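PDB 4X1O: 16S rRNA (adenine(1408)-N(1))-methyltransferase, which probably methylates N1 of adenine 1408 in 16S ribosomal RNA with S-adenosyl-L-methionine as methyl donor, a modification linked to aminoglycoside resistance. Local coordinates for residues Trp40-Val54 / Ala116-Met128. Numbering follows the deposited sequence.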
ATOM      1  N   TRP A  40      -0.762  -7.904  18.849  1.00 30.77           N
ATOM      2  CA  TRP A  40      -0.597  -8.066  17.405  1.00 27.73           C
ATOM      3  C   TRP A  40      -1.069  -9.448  16.953  1.00 24.25           C
ATOM      4  O   TRP A  40      -1.810  -9.584  15.971  1.00 24.61           O
ATOM      5  CB  TRP A  40       0.876  -7.833  17.041  1.00 26.37           C
ATOM      6  CG  TRP A  40       1.262  -8.022  15.579  1.00 30.45           C
ATOM      7  CD1 TRP A  40       2.288  -8.785  15.107  1.00 30.70           C
ATOM      8  CD2 TRP A  40       0.657  -7.410  14.429  1.00 27.33           C
ATOM      9  NE1 TRP A  40       2.357  -8.696  13.738  1.00 29.35           N
ATOM     10  CE2 TRP A  40       1.368  -7.858  13.296  1.00 29.37           C
ATOM     11  CE3 TRP A  40      -0.411  -6.529  14.247  1.00 25.41           C
ATOM     12  CZ2 TRP A  40       1.036  -7.464  11.996  1.00 33.09           C
ATOM     13  CZ3 TRP A  40      -0.739  -6.135  12.954  1.00 30.35           C
ATOM     14  CH2 TRP A  40      -0.020  -6.605  11.849  1.00 32.43           C
ATOM     15  N   ALA A  41      -0.658 -10.470  17.690  1.00 31.44           N
ATOM     16  CA  ALA A  41      -1.064 -11.837  17.390  1.00 30.85           C
ATOM     17  C   ALA A  41      -2.573 -12.013  17.573  1.00 28.52           C
ATOM     18  O   ALA A  41      -3.233 -12.634  16.747  1.00 25.68           O
ATOM     19  CB  ALA A  41      -0.295 -12.821  18.267  1.00 34.43           C
ATOM     20  N   LYS A  42      -3.119 -11.463  18.658  1.00 29.33           N
ATOM     21  CA  LYS A  42      -4.559 -11.567  18.903  1.00 29.64           C
ATOM     22  C   LYS A  42      -5.371 -10.840  17.839  1.00 32.05           C
ATOM     23  O   LYS A  42      -6.406 -11.339  17.394  1.00 29.57           O
ATOM     24  CB  LYS A  42      -4.919 -11.024  20.297  1.00 32.17           C
ATOM     25  CG  LYS A  42      -4.433 -11.889  21.451  1.00 40.10           C
ATOM     26  CD  LYS A  42      -4.889 -11.334  22.798  1.00 42.84           C
ATOM     27  CE  LYS A  42      -4.536 -12.290  23.931  1.00 52.13           C
ATOM     28  NZ  LYS A  42      -5.116 -11.880  25.243  1.00 61.16           N
ATOM     29  N   ALA A  43      -4.902  -9.666  17.423  1.00 27.40           N
ATOM     30  CA  ALA A  43      -5.593  -8.913  16.386  1.00 24.65           C
ATOM     31  C   ALA A  43      -5.626  -9.700  15.076  1.00 21.25           C
ATOM     32  O   ALA A  43      -6.664  -9.790  14.433  1.00 23.13           O
ATOM     33  CB  ALA A  43      -4.936  -7.555  16.177  1.00 26.30           C
ATOM     34  N   GLN A  44      -4.492 -10.272  14.682  1.00 22.08           N
ATOM     35  CA  GLN A  44      -4.459 -11.059  13.446  1.00 22.27           C
ATOM     36  C   GLN A  44      -5.424 -12.232  13.511  1.00 22.06           C
ATOM     37  O   GLN A  44      -6.124 -12.523  12.538  1.00 24.25           O
ATOM     38  CB  GLN A  44      -3.054 -11.589  13.165  1.00 23.76           C
ATOM     39  CG  GLN A  44      -2.018 -10.547  12.839  1.00 23.26           C
ATOM     40  CD  GLN A  44      -0.651 -11.177  12.700  1.00 23.60           C
ATOM     41  OE1 GLN A  44       0.253 -10.905  13.484  1.00 36.26           O
ATOM     42  NE2 GLN A  44      -0.504 -12.048  11.707  1.00 24.52           N
ATOM     43  N   ALA A  45      -5.434 -12.914  14.652  1.00 22.68           N
ATOM     44  CA  ALA A  45      -6.234 -14.120  14.814  1.00 28.11           C
ATOM     45  C   ALA A  45      -7.721 -13.793  14.733  1.00 29.33           C
ATOM     46  O   ALA A  45      -8.515 -14.602  14.261  1.00 33.72           O
ATOM     47  CB  ALA A  45      -5.912 -14.806  16.135  1.00 28.16           C
ATOM     48  N   SER A  46      -8.078 -12.594  15.182  1.00 23.19           N
ATOM     49  CA  SER A  46      -9.476 -12.168  15.248  1.00 22.75           C
ATOM     50  C   SER A  46     -10.015 -11.619  13.937  1.00 21.97           C
ATOM     51  O   SER A  46     -11.228 -11.446  13.796  1.00 21.14           O
ATOM     52  CB  SER A  46      -9.638 -11.100  16.334  1.00 25.70           C
ATOM     53  OG  SER A  46      -9.040  -9.881  15.916  1.00 29.39           O
ATOM     54  N   ALA A  47      -9.122 -11.352  12.976  1.00 19.45           N
ATOM     55  CA  ALA A  47      -9.503 -10.683  11.738  1.00 17.22           C
ATOM     56  C   ALA A  47     -10.033 -11.648  10.686  1.00 19.99           C
ATOM     57  O   ALA A  47      -9.556 -12.772  10.569  1.00 23.46           O
ATOM     58  CB  ALA A  47      -8.318  -9.917  11.163  1.00 19.33           C
ATOM     59  N   GLU A  48     -10.994 -11.184   9.897  1.00 20.23           N
ATOM     60  CA  GLU A  48     -11.497 -11.952   8.752  1.00 17.70           C
ATOM     61  C   GLU A  48     -10.500 -11.882   7.604  1.00 23.22           C
ATOM     62  O   GLU A  48     -10.345 -12.817   6.825  1.00 25.01           O
ATOM     63  CB  GLU A  48     -12.850 -11.413   8.295  1.00 28.76           C
ATOM     64  CG  GLU A  48     -13.668 -12.385   7.458  1.00 42.29           C
ATOM     65  CD  GLU A  48     -13.516 -12.162   5.968  1.00 56.13           C
ATOM     66  OE1 GLU A  48     -13.312 -10.999   5.559  1.00 60.26           O
ATOM     67  OE2 GLU A  48     -13.609 -13.150   5.205  1.00 62.98           O
ATOM     68  N   ARG A  49      -9.818 -10.754   7.519  1.00 19.68           N
ATOM     69  CA  ARG A  49      -8.845 -10.508   6.459  1.00 17.14           C
ATOM     70  C   ARG A  49      -7.824  -9.545   7.005  1.00 19.11           C
ATOM     71  O   ARG A  49      -8.184  -8.657   7.784  1.00 18.59           O
ATOM     72  CB  ARG A  49      -9.534  -9.919   5.225  1.00 20.32           C
ATOM     73  CG  ARG A  49      -8.710  -9.951   3.944  1.00 29.26           C
ATOM     74  CD  ARG A  49      -9.586  -9.525   2.752  1.00 32.31           C
ATOM     75  NE  ARG A  49      -8.901  -9.626   1.463  1.00 37.32           N
ATOM     76  CZ  ARG A  49      -8.681 -10.770   0.822  1.00 35.12           C
ATOM     77  NH1 ARG A  49      -9.081 -11.915   1.359  1.00 34.12           N
ATOM     78  NH2 ARG A  49      -8.050 -10.777  -0.351  1.00 32.30           N
ATOM     79  N   ILE A  50      -6.564  -9.718   6.624  1.00 15.95           N
ATOM     80  CA  ILE A  50      -5.528  -8.769   6.985  1.00 14.85           C
ATOM     81  C   ILE A  50      -5.050  -8.087   5.721  1.00 20.53           C
ATOM     82  O   ILE A  50      -4.568  -8.742   4.795  1.00 17.76           O
ATOM     83  CB  ILE A  50      -4.355  -9.436   7.681  1.00 15.84           C
ATOM     84  CG1 ILE A  50      -4.858 -10.075   8.987  1.00 19.02           C
ATOM     85  CG2 ILE A  50      -3.235  -8.417   7.946  1.00 17.39           C
ATOM     86  CD1 ILE A  50      -3.986 -11.136   9.532  1.00 31.44           C
ATOM     87  N   LEU A  51      -5.210  -6.772   5.686  1.00 13.87           N
ATOM     88  CA  LEU A  51      -4.840  -5.983   4.524  1.00 16.06           C
ATOM     89  C   LEU A  51      -3.634  -5.148   4.858  1.00 17.29           C
ATOM     90  O   LEU A  51      -3.627  -4.443   5.871  1.00 18.65           O
ATOM     91  CB  LEU A  51      -6.002  -5.086   4.100  1.00 19.52           C
ATOM     92  CG  LEU A  51      -5.760  -4.052   3.005  1.00 23.97           C
ATOM     93  CD1 LEU A  51      -5.478  -4.737   1.685  1.00 28.02           C
ATOM     94  CD2 LEU A  51      -6.966  -3.136   2.890  1.00 28.47           C
ATOM     95  N   VAL A  52      -2.601  -5.244   4.034  1.00 15.41           N
ATOM     96  CA  VAL A  52      -1.445  -4.393   4.261  1.00 15.44           C
ATOM     97  C   VAL A  52      -1.371  -3.379   3.123  1.00 17.60           C
ATOM     98  O   VAL A  52      -1.270  -3.756   1.957  1.00 18.00           O
ATOM     99  CB  VAL A  52      -0.144  -5.198   4.378  1.00 17.22           C
ATOM    100  CG1 VAL A  52       1.062  -4.245   4.449  1.00 20.23           C
ATOM    101  CG2 VAL A  52      -0.188  -6.077   5.632  1.00 17.26           C
ATOM    102  N   ASP A  53      -1.490  -2.103   3.490  1.00 14.28           N
ATOM    103  CA  ASP A  53      -1.304  -0.980   2.580  1.00 15.34           C
ATOM    104  C   ASP A  53       0.115  -0.495   2.687  1.00 16.18           C
ATOM    105  O   ASP A  53       0.509   0.062   3.707  1.00 20.85           O
ATOM    106  CB  ASP A  53      -2.238   0.177   2.894  1.00 21.86           C
ATOM    107  CG  ASP A  53      -3.685  -0.171   2.704  1.00 26.62           C
ATOM    108  OD1 ASP A  53      -4.020  -0.911   1.759  1.00 26.41           O
ATOM    109  OD2 ASP A  53      -4.487   0.315   3.513  1.00 27.99           O
ATOM    110  N   VAL A  54       0.895  -0.679   1.629  1.00 17.33           N
ATOM    111  CA  VAL A  54       2.281  -0.251   1.670  1.00 21.25           C
ATOM    112  C   VAL A  54       2.363   1.114   1.011  1.00 25.42           C
ATOM    113  O   VAL A  54       1.956   1.273  -0.136  1.00 32.46           O
ATOM    114  CB  VAL A  54       3.207  -1.251   0.962  1.00 22.31           C
ATOM    115  CG1 VAL A  54       4.655  -0.785   1.059  1.00 23.19           C
ATOM    116  CG2 VAL A  54       3.047  -2.646   1.582  1.00 25.99           C
ATOM    117  N   ALA A 116       8.049  -9.160  12.262  1.00 32.77           N
ATOM    118  CA  ALA A 116       6.677  -9.192  12.771  1.00 36.25           C
ATOM    119  C   ALA A 116       5.643  -9.031  11.649  1.00 29.85           C
ATOM    120  O   ALA A 116       4.479  -9.366  11.832  1.00 32.61           O
ATOM    121  CB  ALA A 116       6.481  -8.114  13.823  1.00 40.10           C
ATOM    122  N   LEU A 117       6.072  -8.522  10.500  1.00 23.87           N
ATOM    123  CA  LEU A 117       5.183  -8.364   9.344  1.00 21.03           C
ATOM    124  C   LEU A 117       5.319  -9.455   8.292  1.00 23.77           C
ATOM    125  O   LEU A 117       4.610  -9.423   7.295  1.00 20.76           O
ATOM    126  CB  LEU A 117       5.420  -7.022   8.656  1.00 27.72           C
ATOM    127  CG  LEU A 117       4.974  -5.789   9.431  1.00 31.79           C
ATOM    128  CD1 LEU A 117       5.251  -4.548   8.609  1.00 33.89           C
ATOM    129  CD2 LEU A 117       3.497  -5.907   9.745  1.00 34.68           C
ATOM    130  N   HIS A 118       6.231 -10.399   8.491  1.00 23.16           N
ATOM    131  CA  HIS A 118       6.411 -11.448   7.490  1.00 24.96           C
ATOM    132  C   HIS A 118       5.211 -12.388   7.447  1.00 21.67           C
ATOM    133  O   HIS A 118       4.786 -12.917   8.472  1.00 24.20           O
ATOM    134  CB  HIS A 118       7.690 -12.235   7.765  1.00 32.06           C
ATOM    135  CG  HIS A 118       8.935 -11.566   7.269  1.00 48.32           C
ATOM    136  ND1 HIS A 118       9.632 -12.020   6.169  1.00 58.34           N
ATOM    137  CD2 HIS A 118       9.595 -10.469   7.704  1.00 51.02           C
ATOM    138  CE1 HIS A 118      10.677 -11.237   5.961  1.00 56.97           C
ATOM    139  NE2 HIS A 118      10.675 -10.286   6.875  1.00 49.74           N
ATOM    140  N   GLY A 119       4.661 -12.573   6.252  1.00 20.99           N
ATOM    141  CA  GLY A 119       3.655 -13.584   6.000  1.00 23.99           C
ATOM    142  C   GLY A 119       2.333 -13.300   6.668  1.00 25.05           C
ATOM    143  O   GLY A 119       1.591 -14.227   6.987  1.00 26.44           O
ATOM    144  N   VAL A 120       2.025 -12.028   6.886  1.00 20.23           N
ATOM    145  CA  VAL A 120       0.796 -11.718   7.615  1.00 23.79           C
ATOM    146  C   VAL A 120      -0.376 -11.349   6.706  1.00 21.03           C
ATOM    147  O   VAL A 120      -1.530 -11.484   7.103  1.00 21.28           O
ATOM    148  CB  VAL A 120       1.004 -10.572   8.624  1.00 21.18           C
ATOM    149  CG1 VAL A 120       2.098 -10.933   9.664  1.00 21.95           C
ATOM    150  CG2 VAL A 120       1.309  -9.252   7.926  1.00 20.59           C
ATOM    151  N   ALA A 121      -0.092 -10.896   5.493  1.00 16.03           N
ATOM    152  CA  ALA A 121      -1.140 -10.225   4.714  1.00 14.76           C
ATOM    153  C   ALA A 121      -1.954 -11.184   3.840  1.00 18.28           C
ATOM    154  O   ALA A 121      -1.392 -12.007   3.112  1.00 18.27           O
ATOM    155  CB  ALA A 121      -0.525  -9.137   3.861  1.00 16.58           C
ATOM    156  N   ASP A 122      -3.282 -11.071   3.914  1.00 16.96           N
ATOM    157  CA  ASP A 122      -4.167 -11.734   2.957  1.00 16.27           C
ATOM    158  C   ASP A 122      -4.250 -10.974   1.644  1.00 18.09           C
ATOM    159  O   ASP A 122      -4.706 -11.510   0.636  1.00 17.31           O
ATOM    160  CB  ASP A 122      -5.577 -11.868   3.531  1.00 16.30           C
ATOM    161  CG  ASP A 122      -5.633 -12.782   4.734  1.00 25.44           C
ATOM    162  OD1 ASP A 122      -5.213 -13.952   4.615  1.00 31.06           O
ATOM    163  OD2 ASP A 122      -6.102 -12.326   5.790  1.00 23.34           O
ATOM    164  N   GLU A 123      -3.855  -9.712   1.666  1.00 15.83           N
ATOM    165  CA  GLU A 123      -3.908  -8.852   0.487  1.00 13.85           C
ATOM    166  C   GLU A 123      -2.944  -7.718   0.687  1.00 14.95           C
ATOM    167  O   GLU A 123      -2.850  -7.184   1.791  1.00 17.69           O
ATOM    168  CB  GLU A 123      -5.321  -8.316   0.273  1.00 22.31           C
ATOM    169  CG  GLU A 123      -5.496  -7.435  -0.932  1.00 29.68           C
ATOM    170  CD  GLU A 123      -6.968  -7.101  -1.158  1.00 49.04           C
ATOM    171  OE1 GLU A 123      -7.789  -7.356  -0.248  1.00 53.33           O
ATOM    172  OE2 GLU A 123      -7.310  -6.601  -2.243  1.00 55.36           O
ATOM    173  N   VAL A 124      -2.220  -7.351  -0.367  1.00 13.12           N
ATOM    174  CA  VAL A 124      -1.258  -6.258  -0.272  1.00 15.34           C
ATOM    175  C   VAL A 124      -1.658  -5.205  -1.275  1.00 21.08           C
ATOM    176  O   VAL A 124      -1.908  -5.517  -2.436  1.00 17.87           O
ATOM    177  CB  VAL A 124       0.174  -6.733  -0.540  1.00 15.16           C
ATOM    178  CG1 VAL A 124       1.154  -5.551  -0.517  1.00 15.29           C
ATOM    179  CG2 VAL A 124       0.555  -7.835   0.465  1.00 15.93           C
ATOM    180  N   MET A 125      -1.755  -3.960  -0.838  1.00 13.52           N
ATOM    181  CA  MET A 125      -2.149  -2.896  -1.754  1.00 16.90           C
ATOM    182  C   MET A 125      -1.082  -1.834  -1.804  1.00 19.94           C
ATOM    183  O   MET A 125      -0.629  -1.356  -0.759  1.00 17.13           O
ATOM    184  CB  MET A 125      -3.485  -2.262  -1.334  1.00 16.16           C
ATOM    185  CG  MET A 125      -4.688  -3.188  -1.493  1.00 19.66           C
ATOM    186  SD  MET A 125      -6.195  -2.223  -1.163  1.00 32.66           S
ATOM    187  CE  MET A 125      -6.804  -1.976  -2.832  1.00 93.73           C
ATOM    188  N   VAL A 126      -0.680  -1.463  -3.018  1.00 12.08           N
ATOM    189  CA  VAL A 126       0.256  -0.356  -3.202  1.00 15.49           C
ATOM    190  C   VAL A 126      -0.470   0.734  -3.960  1.00 18.09           C
ATOM    191  O   VAL A 126      -0.601   0.670  -5.173  1.00 19.87           O
ATOM    192  CB  VAL A 126       1.521  -0.812  -3.957  1.00 17.88           C
ATOM    193  CG1 VAL A 126       2.481   0.357  -4.186  1.00 18.25           C
ATOM    194  CG2 VAL A 126       2.216  -1.947  -3.198  1.00 20.03           C
ATOM    195  N   LEU A 127      -0.986   1.728  -3.244  1.00 15.65           N
ATOM    196  CA  LEU A 127      -1.853   2.703  -3.881  1.00 16.44           C
ATOM    197  C   LEU A 127      -1.158   4.059  -4.001  1.00 20.12           C
ATOM    198  O   LEU A 127      -0.690   4.622  -3.006  1.00 21.32           O
ATOM    199  CB  LEU A 127      -3.167   2.834  -3.095  1.00 21.15           C
ATOM    200  CG  LEU A 127      -3.901   1.529  -2.757  1.00 25.56           C
ATOM    201  CD1 LEU A 127      -5.160   1.822  -1.939  1.00 25.84           C
ATOM    202  CD2 LEU A 127      -4.246   0.732  -4.020  1.00 30.40           C
ATOM    203  N   MET A 128      -1.075   4.582  -5.220  1.00 22.96           N
ATOM    204  CA  MET A 128      -0.409   5.879  -5.430  1.00 24.47           C
ATOM    205  C   MET A 128       0.972   5.987  -4.753  1.00 21.92           C
ATOM    206  O   MET A 128       1.211   6.886  -3.945  1.00 23.16           O
ATOM    207  CB  MET A 128      -1.301   7.014  -4.919  1.00 25.32           C
ATOM    208  CG  MET A 128      -2.623   7.147  -5.662  1.00 36.46           C
ATOM    209  SD  MET A 128      -2.402   7.806  -7.326  1.00123.42           S
ATOM    210  CE  MET A 128      -1.714   9.416  -6.947  1.00 70.33           C
TER
HETATM  211  O   HOH W   1       3.209 -11.888  13.025  1.00 45.33           O
HETATM  212  O   HOH W   2       1.722   3.449  -1.975  1.00 25.31           O
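Val-52 gives its N-H to the carbonyl of Glu-123 and takes the N-H of Met-125 on its own O, pairing strands 49-54 and 123-127 as parallel neighbours in the seven-stranded sheet of a class I, Rossmann-like methyltransferase. Order 3-2-1-4-5-7-6 makes these the central first and fourth strands. Valines suit them, since beta-branching favours extended backbone. Val-52 CG2 packs on Ala-121 CB at 3.6 Å; Val-54 lies close to Ile-110 and Val-126 to Leu-133, both known to bind S-adenosyl-L-methionine, which is absent from this model. On the face turned to helix 60-68, Leu-51 CD1 lies 3.6 Å from Met-125 CG.

Just ahead of the first strand bridge, Asp-122 pairs with Ile-50 through side chain and backbone. Its OD2 receives Ile-50 N at 2.8 Å through the anti lone pair, its own N-H bonds Ile-50 O, and OD1 forms a salt bridge with Lys-153. A short carboxylate can thus satisfy a strand N-H and a lysine at once.

Arg-49 reaches over the same residue. With CG anti to the backbone N (chi1 -165°), the chain leaves CB so that CG rests 3.7 Å from Asp-122 CB; CD then passes Glu-123 OE1, and NE donates to that oxygen at 3.1 Å in a salt bridge. OE1 lies in the guanidinium plane, but the carboxylate is turned 77° to it, with NE on its anti side and out of its plane. CZ also nears OE1, NH1 lies toward Asp-122 CB, and NH2 adds a weak bond to OE1.

Along helix 37-46, one turn apart, Gln-44 NE2 meets Val-120 CG1 and Trp-40 CZ2 packs against Leu-117 CD2. The broad indole joins apolar packing to a donor: NE1 meets Ala-116 O at 2.9 Å, and a water bridges that same oxygen to Gln-44 OE1.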